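Long-range contacts in esterase (PDB 3H2K), which probably hydrolyses carboxylic esters as an alpha/beta-hydrolase of the secretory lipase family, and binds the detergent octyl glucoside in this structure: residues 43-48 with 67-72; 171-176 with 203-208; 256-261 with 294-299. One frame throughout, in Å; residues are numbered along the deposited sequence.

In the fold
Contacts 1 and 2 belong to one mixed beta sheet and are both buried, their centres about 21 Å and 6 Å from the centre of the chain; they illustrate its two modes of pairing. Residues 43-48 and 67-72 form an antiparallel hairpin in the part of the sheet that begins with strand 7-16, whereas 171-176 and 203-208 are parallel neighbours. Contact 3 involves no sheet: a loop and a helix start meet about 28 Å from the chain centre, only partly buried, and bond through glutamine amides as well as backbone. Contacts 2 and 3 touch the same octyl glucoside, contact 2 at its alkyl tail and contact 3 at its sugar.

Contact 1 (43-48 with 67-72); sequences NVRVAE and LLIPGG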
loop_
_atom_site.group_PDB
_atom_site.type_symbol
_atom_site.label_atom_id
_atom_site.label_comp_id
_atom_site.label_asym_id
_atom_site.label_seq_id
_atom_site.Cartn_x
_atom_site.Cartn_y
_atom_site.Cartn_z
ATOM N N ASN A 43 -3.625 7.961 23.764
ATOM C CA ASN A 43 -3.478 6.550 24.105
ATOM C C ASN A 43 -3.928 5.932 22.777
ATOM O O ASN A 43 -4.606 6.594 21.984
ATOM C CB ASN A 43 -4.464 6.102 25.198
ATOM C CG ASN A 43 -4.335 6.895 26.487
ATOM O OD1 ASN A 43 -3.237 7.100 27.005
ATOM N ND2 ASN A 43 -5.472 7.328 27.023
ATOM N N VAL A 44 -3.573 4.682 22.524
ATOM C CA VAL A 44 -3.983 4.052 21.278
ATOM C C VAL A 44 -4.612 2.689 21.532
ATOM O O VAL A 44 -3.980 1.804 22.102
ATOM C CB VAL A 44 -2.787 3.896 20.308
ATOM C CG1 VAL A 44 -3.202 3.081 19.088
ATOM C CG2 VAL A 44 -2.297 5.269 19.867
ATOM N N ARG A 45 -5.866 2.532 21.122
ATOM C CA ARG A 45 -6.558 1.263 21.300
ATOM C C ARG A 45 -6.395 0.495 19.997
ATOM O O ARG A 45 -6.660 1.037 18.928
ATOM C CB ARG A 45 -8.049 1.482 21.555
ATOM C CG ARG A 45 -8.403 2.757 22.298
ATOM C CD ARG A 45 -7.835 2.806 23.701
ATOM N NE ARG A 45 -8.301 4.004 24.399
ATOM C CZ ARG A 45 -7.980 4.316 25.647
ATOM N NH1 ARG A 45 -7.184 3.520 26.348
ATOM N NH2 ARG A 45 -8.464 5.422 26.197
ATOM N N VAL A 46 -5.963 -0.759 20.080
ATOM C CA VAL A 46 -5.783 -1.569 18.878
ATOM C C VAL A 46 -6.919 -2.572 18.693
ATOM O O VAL A 46 -7.123 -3.461 19.522
ATOM C CB VAL A 46 -4.446 -2.351 18.914
ATOM C CG1 VAL A 46 -4.274 -3.147 17.631
ATOM C CG2 VAL A 46 -3.283 -1.390 19.097
ATOM N N ALA A 47 -7.655 -2.431 17.598
ATOM C CA ALA A 47 -8.754 -3.340 17.311
ATOM C C ALA A 47 -8.564 -3.994 15.947
ATOM O O ALA A 47 -7.835 -3.485 15.096
ATOM C CB ALA A 47 -10.086 -2.589 17.349
ATOM N N GLU A 48 -9.221 -5.132 15.758
ATOM C CA GLU A 48 -9.168 -5.877 14.508
ATOM C C GLU A 48 -10.612 -6.160 14.125
ATOM O O GLU A 48 -11.508 -6.088 14.970
ATOM C CB GLU A 48 -8.424 -7.198 14.703
ATOM C CG GLU A 48 -9.134 -8.174 15.636
ATOM C CD GLU A 48 -8.327 -9.436 15.893
ATOM O OE1 GLU A 48 -8.836 -10.330 16.603
ATOM O OE2 GLU A 48 -7.186 -9.533 15.393
ATOM N N LEU A 67 -7.844 -1.358 13.104
ATOM C CA LEU A 67 -8.443 -0.091 13.493
ATOM C C LEU A 67 -7.731 0.443 14.730
ATOM O O LEU A 67 -7.752 -0.185 15.787
ATOM C CB LEU A 67 -9.934 -0.286 13.811
ATOM C CG LEU A 67 -10.660 0.905 14.446
ATOM C CD1 LEU A 67 -10.701 2.061 13.462
ATOM C CD2 LEU A 67 -12.084 0.502 14.844
ATOM N N LEU A 68 -7.100 1.602 14.593
ATOM C CA LEU A 68 -6.401 2.218 15.709
ATOM C C LEU A 68 -7.263 3.383 16.185
ATOM O O LEU A 68 -7.630 4.256 15.404
ATOM C CB LEU A 68 -5.020 2.699 15.256
ATOM C CG LEU A 68 -4.166 1.597 14.608
ATOM C CD1 LEU A 68 -2.809 2.157 14.209
ATOM C CD2 LEU A 68 -3.987 0.431 15.582
ATOM N N ILE A 69 -7.597 3.379 17.470
ATOM C CA ILE A 69 -8.439 4.416 18.032
ATOM C C ILE A 69 -7.727 5.214 19.114
ATOM O O ILE A 69 -7.379 4.683 20.164
ATOM C CB ILE A 69 -9.718 3.807 18.640
ATOM C CG1 ILE A 69 -10.418 2.933 17.595
ATOM C CG2 ILE A 69 -10.635 4.912 19.134
ATOM C CD1 ILE A 69 -11.688 2.263 18.098
ATOM N N PRO A 70 -7.515 6.514 18.873
ATOM C CA PRO A 70 -6.841 7.362 19.859
ATOM C C PRO A 70 -7.809 7.794 20.953
ATOM O O PRO A 70 -9.022 7.859 20.730
ATOM C CB PRO A 70 -6.361 8.537 19.022
ATOM C CG PRO A 70 -7.492 8.697 18.029
ATOM C CD PRO A 70 -7.838 7.270 17.648
ATOM N N GLY A 71 -7.264 8.085 22.130
ATOM C CA GLY A 71 -8.078 8.520 23.252
ATOM C C GLY A 71 -7.216 9.150 24.330
ATOM O O GLY A 71 -5.996 9.233 24.183
ATOM N N GLY A 72 -7.838 9.603 25.414
ATOM C CA GLY A 72 -7.069 10.207 26.489
ATOM C C GLY A 72 -7.487 11.621 26.833
ATOM O O GLY A 72 -8.010 12.348 25.989
#
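Six backbone hydrogen bonds tie residues 43-48 to 67-72, two each for the pairs N43-G71, R45-I69 and A47-L67. The R45-I69 pair is nearly straight in both directions: R45 N lies 2.8 Å from I69 O, and both N-H...O angles are 170°. At the end of the ladder G71 N reaches N43 O over a longer 3.1 Å, bent to 142°. Between these pairs the alpha carbons of L68 and P70 turn C-H groups onto the carbonyls of R45 and N43, with P70 CA 3.2 Å from N43 O.

This is a beta hairpin, strand 43-54 returning as strand 60-71, within the sheet of an alpha/beta-hydrolase fold. Strand 7-16 bonds along the other edge of 43-48, and L68 pairs onward with V120.

Apolar side chains divide by face. V46 and L68 extend alongside one another in a common direction, and L68 CD2 sits 4.0 Å from V46 CG2; V44 and L68 continue this face onto helix 108-114. On the other face A47 and L67 meet through their CB atoms, while L67 and I69 lie against helix 141-162.

Polar side chains gather toward G71. The R45 chain passes roughly perpendicular to I69, R45 CG lying 4.0 Å from I69 CB, and a bend at chi2 (-63°) brings the guanidinium back over N43 CB, with NH1 bonded to S15 OG. N43 turns ND2 to within 3.3 Å of G72 CA, while its OD1 accepts from the backbone N of R18.

Contact 2 (171-176 with 203-208); sequences MLSGYS and APISGP. With BOG (octyl beta-D-glucopyranoside), chain B.
The backbones of 171-176 and 203-208 are joined by three hydrogen bonds: A203 N to L172 O, I205 N to G174 O and S176 N to I205 O. In the second, I205 N lies 2.8 Å from G174 O, with a bent N-H...O angle of 138°. I205 thus gives its N-H to one neighbour and its carbonyl to another, and the same I205 O also receives the C-H of Y175 CA at 3.3 Å.

A side chain adds a fourth bond. S173 OG donates to A203 O at 2.9 Å, reaching it because chi1 of -165° sets the hydroxyl opposite the backbone N; I205 CD1 packs beside S173 OG. S206 OG, in turn, is hydrogen-bonded to T380 OG1 of helix 377-396.

The strands are parallel neighbours of a beta-alpha-beta unit, linked through helix 177-192. G174 and S176 fit the GxSxG nucleophile elbow of alpha/beta hydrolases, with S176 at the N-cap position before that helix in a strained turn, its phi a positive 63°. S176 OG is hydrogen-bonded to H377 NE2, consistent with a Ser-His-Asp triad completed by D336.

Apolar and C-H contacts surround this turn. I205 CG2 meets the edge of the Y175 ring, 4.2 Å from Y175 CD1, while S176 CB sits over the centre of one ring face; H377 also meets this ring. At the turn, S176 O receives the C-H of G207 CA at 3.4 Å, and S176 CA directs its own C-H onto S206 O.

Octyl glucoside brings its alkyl tail to the mouth of this turn: its terminal C8' lies 3.8 Å from S176 OG, and C7' comes within 3.3 Å of P208 CG.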
loop_
_atom_site.group_PDB
_atom_site.type_symbol
_atom_site.label_atom_id
_atom_site.label_comp_id
_atom_site.label_asym_id
_atom_site.label_seq_id
_atom_site.Cartn_x
_atom_site.Cartn_y
_atom_site.Cartn_z
ATOM N N MET A 171 -9.032 10.998 5.302
ATOM C CA MET A 171 -7.724 11.175 4.675
ATOM C C MET A 171 -7.174 9.819 4.252
ATOM O O MET A 171 -7.578 8.782 4.791
ATOM C CB MET A 171 -6.746 11.819 5.657
ATOM C CG MET A 171 -7.146 13.205 6.148
ATOM S SD MET A 171 -5.961 13.811 7.357
ATOM C CE MET A 171 -6.844 15.301 8.019
ATOM N N LEU A 172 -6.236 9.831 3.307
ATOM C CA LEU A 172 -5.641 8.596 2.813
ATOM C C LEU A 172 -4.121 8.665 2.784
ATOM O O LEU A 172 -3.539 9.724 2.574
ATOM C CB LEU A 172 -6.137 8.306 1.398
ATOM C CG LEU A 172 -7.638 8.114 1.192
ATOM C CD1 LEU A 172 -7.960 8.179 -0.299
ATOM C CD2 LEU A 172 -8.063 6.782 1.777
ATOM N N SER A 173 -3.489 7.520 2.998
ATOM C CA SER A 173 -2.038 7.428 2.958
ATOM C C SER A 173 -1.694 5.958 2.780
ATOM O O SER A 173 -2.550 5.092 2.940
ATOM C CB SER A 173 -1.421 7.971 4.249
ATOM O OG SER A 173 -0.035 8.192 4.068
ATOM N N GLY A 174 -0.445 5.673 2.444
ATOM C CA GLY A 174 -0.045 4.295 2.234
ATOM C C GLY A 174 1.386 4.289 1.756
ATOM O O GLY A 174 1.847 5.266 1.173
ATOM N N TYR A 175 2.085 3.184 1.979
ATOM C CA TYR A 175 3.487 3.091 1.601
ATOM C C TYR A 175 3.773 1.923 0.654
ATOM O O TYR A 175 3.246 0.830 0.842
ATOM C CB TYR A 175 4.318 2.984 2.886
ATOM C CG TYR A 175 5.611 2.211 2.754
ATOM C CD1 TYR A 175 6.701 2.742 2.068
ATOM C CD2 TYR A 175 5.737 0.941 3.310
ATOM C CE1 TYR A 175 7.892 2.017 1.940
ATOM C CE2 TYR A 175 6.917 0.211 3.189
ATOM C CZ TYR A 175 7.989 0.753 2.504
ATOM O OH TYR A 175 9.157 0.032 2.392
ATOM N N SER A 176 4.598 2.183 -0.364
ATOM C CA SER A 176 4.995 1.186 -1.361
ATOM C C SER A 176 3.753 0.727 -2.142
ATOM O O SER A 176 3.131 1.533 -2.835
ATOM C CB SER A 176 5.690 0.010 -0.661
ATOM O OG SER A 176 6.379 -0.807 -1.588
ATOM N N ALA A 203 -2.026 11.369 0.926
ATOM C CA ALA A 203 -0.569 11.363 0.934
ATOM C C ALA A 203 0.088 10.027 0.577
ATOM O O ALA A 203 0.614 9.334 1.445
ATOM C CB ALA A 203 -0.059 11.845 2.295
ATOM N N PRO A 204 0.076 9.657 -0.711
ATOM C CA PRO A 204 0.698 8.393 -1.128
ATOM C C PRO A 204 2.208 8.456 -0.879
ATOM O O PRO A 204 2.844 9.493 -1.106
ATOM C CB PRO A 204 0.365 8.316 -2.615
ATOM C CG PRO A 204 -0.957 9.064 -2.701
ATOM C CD PRO A 204 -0.683 10.260 -1.819
ATOM N N ILE A 205 2.774 7.353 -0.411
ATOM C CA ILE A 205 4.199 7.293 -0.120
ATOM C C ILE A 205 4.913 6.225 -0.934
ATOM O O ILE A 205 4.564 5.052 -0.872
ATOM C CB ILE A 205 4.443 6.993 1.382
ATOM C CG1 ILE A 205 3.812 8.091 2.240
ATOM C CG2 ILE A 205 5.946 6.875 1.659
ATOM C CD1 ILE A 205 3.824 7.795 3.736
ATOM N N SER A 206 5.913 6.644 -1.701
ATOM C CA SER A 206 6.719 5.724 -2.508
ATOM C C SER A 206 5.911 4.703 -3.305
ATOM O O SER A 206 6.238 3.517 -3.319
ATOM C CB SER A 206 7.696 4.991 -1.585
ATOM O OG SER A 206 8.382 5.916 -0.752
ATOM N N GLY A 207 4.863 5.163 -3.980
ATOM C CA GLY A 207 4.033 4.250 -4.744
ATOM C C GLY A 207 4.303 4.269 -6.236
ATOM O O GLY A 207 4.760 5.279 -6.770
ATOM N N PRO A 208 4.046 3.155 -6.936
ATOM C CA PRO A 208 4.273 3.085 -8.382
ATOM C C PRO A 208 3.058 3.565 -9.179
ATOM O O PRO A 208 2.418 2.780 -9.889
ATOM C CB PRO A 208 4.571 1.609 -8.604
ATOM C CG PRO A 208 3.652 0.958 -7.635
ATOM C CD PRO A 208 3.809 1.812 -6.381
HETATM C C1 BOG B . 12.564 -5.236 -12.010
HETATM O O1 BOG B . 12.263 -4.573 -10.773
HETATM C C2 BOG B . 13.914 -5.946 -11.912
HETATM O O2 BOG B . 14.951 -5.007 -11.610
HETATM C C3 BOG B . 14.221 -6.646 -13.236
HETATM O O3 BOG B . 15.421 -7.413 -13.102
HETATM C C4 BOG B . 13.064 -7.575 -13.608
HETATM O O4 BOG B . 13.273 -8.056 -14.938
HETATM C C5 BOG B . 11.732 -6.823 -13.555
HETATM O O5 BOG B . 11.545 -6.215 -12.268
HETATM C C6 BOG B . 10.589 -7.817 -13.770
HETATM O O6 BOG B . 10.598 -8.781 -12.715
HETATM C "C1'" BOG B . 10.981 -3.935 -10.870
HETATM C "C2'" BOG B . 10.507 -3.596 -9.455
HETATM C "C3'" BOG B . 9.121 -2.948 -9.457
HETATM C "C4'" BOG B . 8.638 -2.766 -8.017
HETATM C "C5'" BOG B . 7.226 -2.179 -7.946
HETATM C "C6'" BOG B . 6.754 -2.136 -6.491
HETATM C "C7'" BOG B . 5.311 -1.639 -6.388
HETATM C "C8'" BOG B . 4.825 -1.675 -4.937
#

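Contact 3 (256-261 with 294-299); sequences VFQDPW and FQPGFY. With BOG (octyl beta-D-glucopyranoside), chain B.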
loop_
_atom_site.group_PDB
_atom_site.type_symbol
_atom_site.label_atom_id
_atom_site.label_comp_id
_atom_site.label_asym_id
_atom_site.label_seq_id
_atom_site.Cartn_x
_atom_site.Cartn_y
_atom_site.Cartn_z
ATOM N N VAL A 256 6.172 -18.216 -19.075
ATOM C CA VAL A 256 6.805 -16.989 -18.627
ATOM C C VAL A 256 8.098 -17.246 -17.861
ATOM O O VAL A 256 9.107 -16.582 -18.093
ATOM C CB VAL A 256 5.836 -16.185 -17.727
ATOM C CG1 VAL A 256 6.577 -15.055 -17.022
ATOM C CG2 VAL A 256 4.689 -15.635 -18.577
ATOM N N PHE A 257 8.056 -18.208 -16.944
ATOM C CA PHE A 257 9.220 -18.523 -16.131
ATOM C C PHE A 257 9.899 -19.816 -16.550
ATOM O O PHE A 257 9.237 -20.793 -16.893
ATOM C CB PHE A 257 8.823 -18.643 -14.660
ATOM C CG PHE A 257 8.001 -17.488 -14.146
ATOM C CD1 PHE A 257 6.609 -17.510 -14.235
ATOM C CD2 PHE A 257 8.619 -16.392 -13.544
ATOM C CE1 PHE A 257 5.843 -16.461 -13.728
ATOM C CE2 PHE A 257 7.863 -15.333 -13.033
ATOM C CZ PHE A 257 6.470 -15.369 -13.124
ATOM N N GLN A 258 11.225 -19.816 -16.512
ATOM C CA GLN A 258 11.994 -21.004 -16.853
ATOM C C GLN A 258 11.985 -21.923 -15.638
ATOM O O GLN A 258 11.638 -21.495 -14.535
ATOM C CB GLN A 258 13.441 -20.630 -17.184
ATOM C CG GLN A 258 13.603 -19.773 -18.427
ATOM C CD GLN A 258 15.061 -19.555 -18.774
ATOM O OE1 GLN A 258 15.856 -20.494 -18.751
ATOM N NE2 GLN A 258 15.420 -18.319 -19.101
ATOM N N ASP A 259 12.349 -23.184 -15.839
ATOM C CA ASP A 259 12.401 -24.122 -14.726
ATOM C C ASP A 259 13.666 -23.782 -13.947
ATOM O O ASP A 259 14.596 -23.195 -14.497
ATOM C CB ASP A 259 12.468 -25.566 -15.234
ATOM C CG ASP A 259 11.236 -25.963 -16.020
ATOM O OD1 ASP A 259 10.112 -25.641 -15.580
ATOM O OD2 ASP A 259 11.386 -26.607 -17.078
ATOM N N PRO A 260 13.721 -24.138 -12.657
ATOM C CA PRO A 260 12.707 -24.832 -11.860
ATOM C C PRO A 260 11.732 -23.901 -11.137
ATOM O O PRO A 260 10.966 -24.348 -10.287
ATOM C CB PRO A 260 13.554 -25.615 -10.874
ATOM C CG PRO A 260 14.628 -24.608 -10.550
ATOM C CD PRO A 260 14.995 -24.055 -11.916
ATOM N N TRP A 261 11.750 -22.615 -11.477
ATOM C CA TRP A 261 10.875 -21.649 -10.811
ATOM C C TRP A 261 9.429 -21.659 -11.287
ATOM O O TRP A 261 8.517 -21.369 -10.512
ATOM C CB TRP A 261 11.442 -20.243 -10.973
ATOM C CG TRP A 261 12.908 -20.238 -11.190
ATOM C CD1 TRP A 261 13.559 -20.221 -12.393
ATOM C CD2 TRP A 261 13.918 -20.305 -10.185
ATOM N NE1 TRP A 261 14.915 -20.274 -12.195
ATOM C CE2 TRP A 261 15.165 -20.327 -10.848
ATOM C CE3 TRP A 261 13.893 -20.353 -8.785
ATOM C CZ2 TRP A 261 16.377 -20.391 -10.160
ATOM C CZ3 TRP A 261 15.096 -20.417 -8.100
ATOM C CH2 TRP A 261 16.324 -20.436 -8.790
ATOM N N PHE A 294 13.387 -15.446 -16.451
ATOM C CA PHE A 294 12.249 -15.298 -17.358
ATOM C C PHE A 294 12.521 -15.971 -18.696
ATOM O O PHE A 294 13.671 -16.041 -19.137
ATOM C CB PHE A 294 11.967 -13.817 -17.627
ATOM C CG PHE A 294 11.418 -13.074 -16.448
ATOM C CD1 PHE A 294 10.189 -13.429 -15.897
ATOM C CD2 PHE A 294 12.119 -12.005 -15.900
ATOM C CE1 PHE A 294 9.665 -12.727 -14.813
ATOM C CE2 PHE A 294 11.607 -11.295 -14.817
ATOM C CZ PHE A 294 10.376 -11.657 -14.273
ATOM N N GLN A 295 11.469 -16.464 -19.345
ATOM C CA GLN A 295 11.635 -17.085 -20.655
ATOM C C GLN A 295 12.057 -15.963 -21.607
ATOM O O GLN A 295 11.553 -14.837 -21.520
ATOM C CB GLN A 295 10.318 -17.713 -21.126
ATOM C CG GLN A 295 9.859 -18.912 -20.293
ATOM C CD GLN A 295 10.665 -20.174 -20.569
ATOM O OE1 GLN A 295 11.704 -20.133 -21.232
ATOM N NE2 GLN A 295 10.188 -21.304 -20.054
ATOM N N PRO A 296 12.998 -16.250 -22.524
ATOM C CA PRO A 296 13.499 -15.268 -23.495
ATOM C C PRO A 296 12.411 -14.535 -24.282
ATOM O O PRO A 296 12.477 -13.318 -24.462
ATOM C CB PRO A 296 14.392 -16.112 -24.408
ATOM C CG PRO A 296 14.899 -17.185 -23.480
ATOM C CD PRO A 296 13.661 -17.556 -22.702
ATOM N N GLY A 297 11.426 -15.280 -24.775
ATOM C CA GLY A 297 10.356 -14.666 -25.543
ATOM C C GLY A 297 9.613 -13.622 -24.729
ATOM O O GLY A 297 9.402 -12.499 -25.180
ATOM N N PHE A 298 9.210 -13.997 -23.524
ATOM C CA PHE A 298 8.492 -13.079 -22.641
ATOM C C PHE A 298 9.365 -11.875 -22.291
ATOM O O PHE A 298 8.934 -10.724 -22.398
ATOM C CB PHE A 298 8.094 -13.794 -21.347
ATOM C CG PHE A 298 7.524 -12.875 -20.298
ATOM C CD1 PHE A 298 6.256 -12.317 -20.454
ATOM C CD2 PHE A 298 8.261 -12.553 -19.162
ATOM C CE1 PHE A 298 5.732 -11.448 -19.489
ATOM C CE2 PHE A 298 7.751 -11.686 -18.192
ATOM C CZ PHE A 298 6.481 -11.133 -18.357
ATOM N N TYR A 299 10.599 -12.149 -21.883
ATOM C CA TYR A 299 11.512 -11.085 -21.476
ATOM C C TYR A 299 11.775 -10.017 -22.535
ATOM O O TYR A 299 11.957 -8.851 -22.194
ATOM C CB TYR A 299 12.842 -11.671 -20.997
ATOM C CG TYR A 299 13.679 -10.672 -20.227
ATOM C CD1 TYR A 299 13.263 -10.202 -18.979
ATOM C CD2 TYR A 299 14.879 -10.184 -20.748
ATOM C CE1 TYR A 299 14.019 -9.269 -18.268
ATOM C CE2 TYR A 299 15.646 -9.247 -20.047
ATOM C CZ TYR A 299 15.209 -8.796 -18.809
ATOM O OH TYR A 299 15.951 -7.865 -18.114
HETATM C C1 BOG B . 12.564 -5.236 -12.010
HETATM O O1 BOG B . 12.263 -4.573 -10.773
HETATM C C2 BOG B . 13.914 -5.946 -11.912
HETATM O O2 BOG B . 14.951 -5.007 -11.610
HETATM C C3 BOG B . 14.221 -6.646 -13.236
HETATM O O3 BOG B . 15.421 -7.413 -13.102
HETATM C C4 BOG B . 13.064 -7.575 -13.608
HETATM O O4 BOG B . 13.273 -8.056 -14.938
HETATM C C5 BOG B . 11.732 -6.823 -13.555
HETATM O O5 BOG B . 11.545 -6.215 -12.268
HETATM C C6 BOG B . 10.589 -7.817 -13.770
HETATM O O6 BOG B . 10.598 -8.781 -12.715
HETATM C "C1'" BOG B . 10.981 -3.935 -10.870
HETATM C "C2'" BOG B . 10.507 -3.596 -9.455
HETATM C "C3'" BOG B . 9.121 -2.948 -9.457
HETATM C "C4'" BOG B . 8.638 -2.766 -8.017
HETATM C "C5'" BOG B . 7.226 -2.179 -7.946
HETATM C "C6'" BOG B . 6.754 -2.136 -6.491
HETATM C "C7'" BOG B . 5.311 -1.639 -6.388
HETATM C "C8'" BOG B . 4.825 -1.675 -4.937
#
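V256 and Q295 meet through the backbone, Q295 N donating a nearly straight hydrogen bond to V256 O at 2.7 Å. Two glutamine amides reinforce it. Q258, extended beyond CG, sends NE2 to F294 O at 2.9 Å; the acceptor lies in the amide plane, although NE2 itself stands above the carbonyl plane of F294. Q295 folds back at chi2 (-75°), giving a weak bond from NE2 to F257 O; the firmer partner of NE2 is G254 O.

Beneath these bonds V256 CG1 fills the space between two rings, making a CH-pi contact over one face of F298, 3.9 Å from its centroid, and covering the centre of one F257 face. The F257 and F294 rings sit next to one another, their planes 35° apart, and F257 CE2 lies 3.6 Å from F294 CE1.

Further out, I239 of helix 231-246 touches all three phenylalanines. Octyl glucoside reaches the far edge of F294, its O6 3.3 Å from F294 CZ, and its O4 meets the edge of Y299, whose ring stacks on W219.

One backbone and two side-chain N-H...O=C hydrogen bonds, one of them weak, thus tie the loop to the start of helix 296-304 with no charged pair between the two segments, while F294 carries the aromatic cluster to the glucose head of the bound detergent.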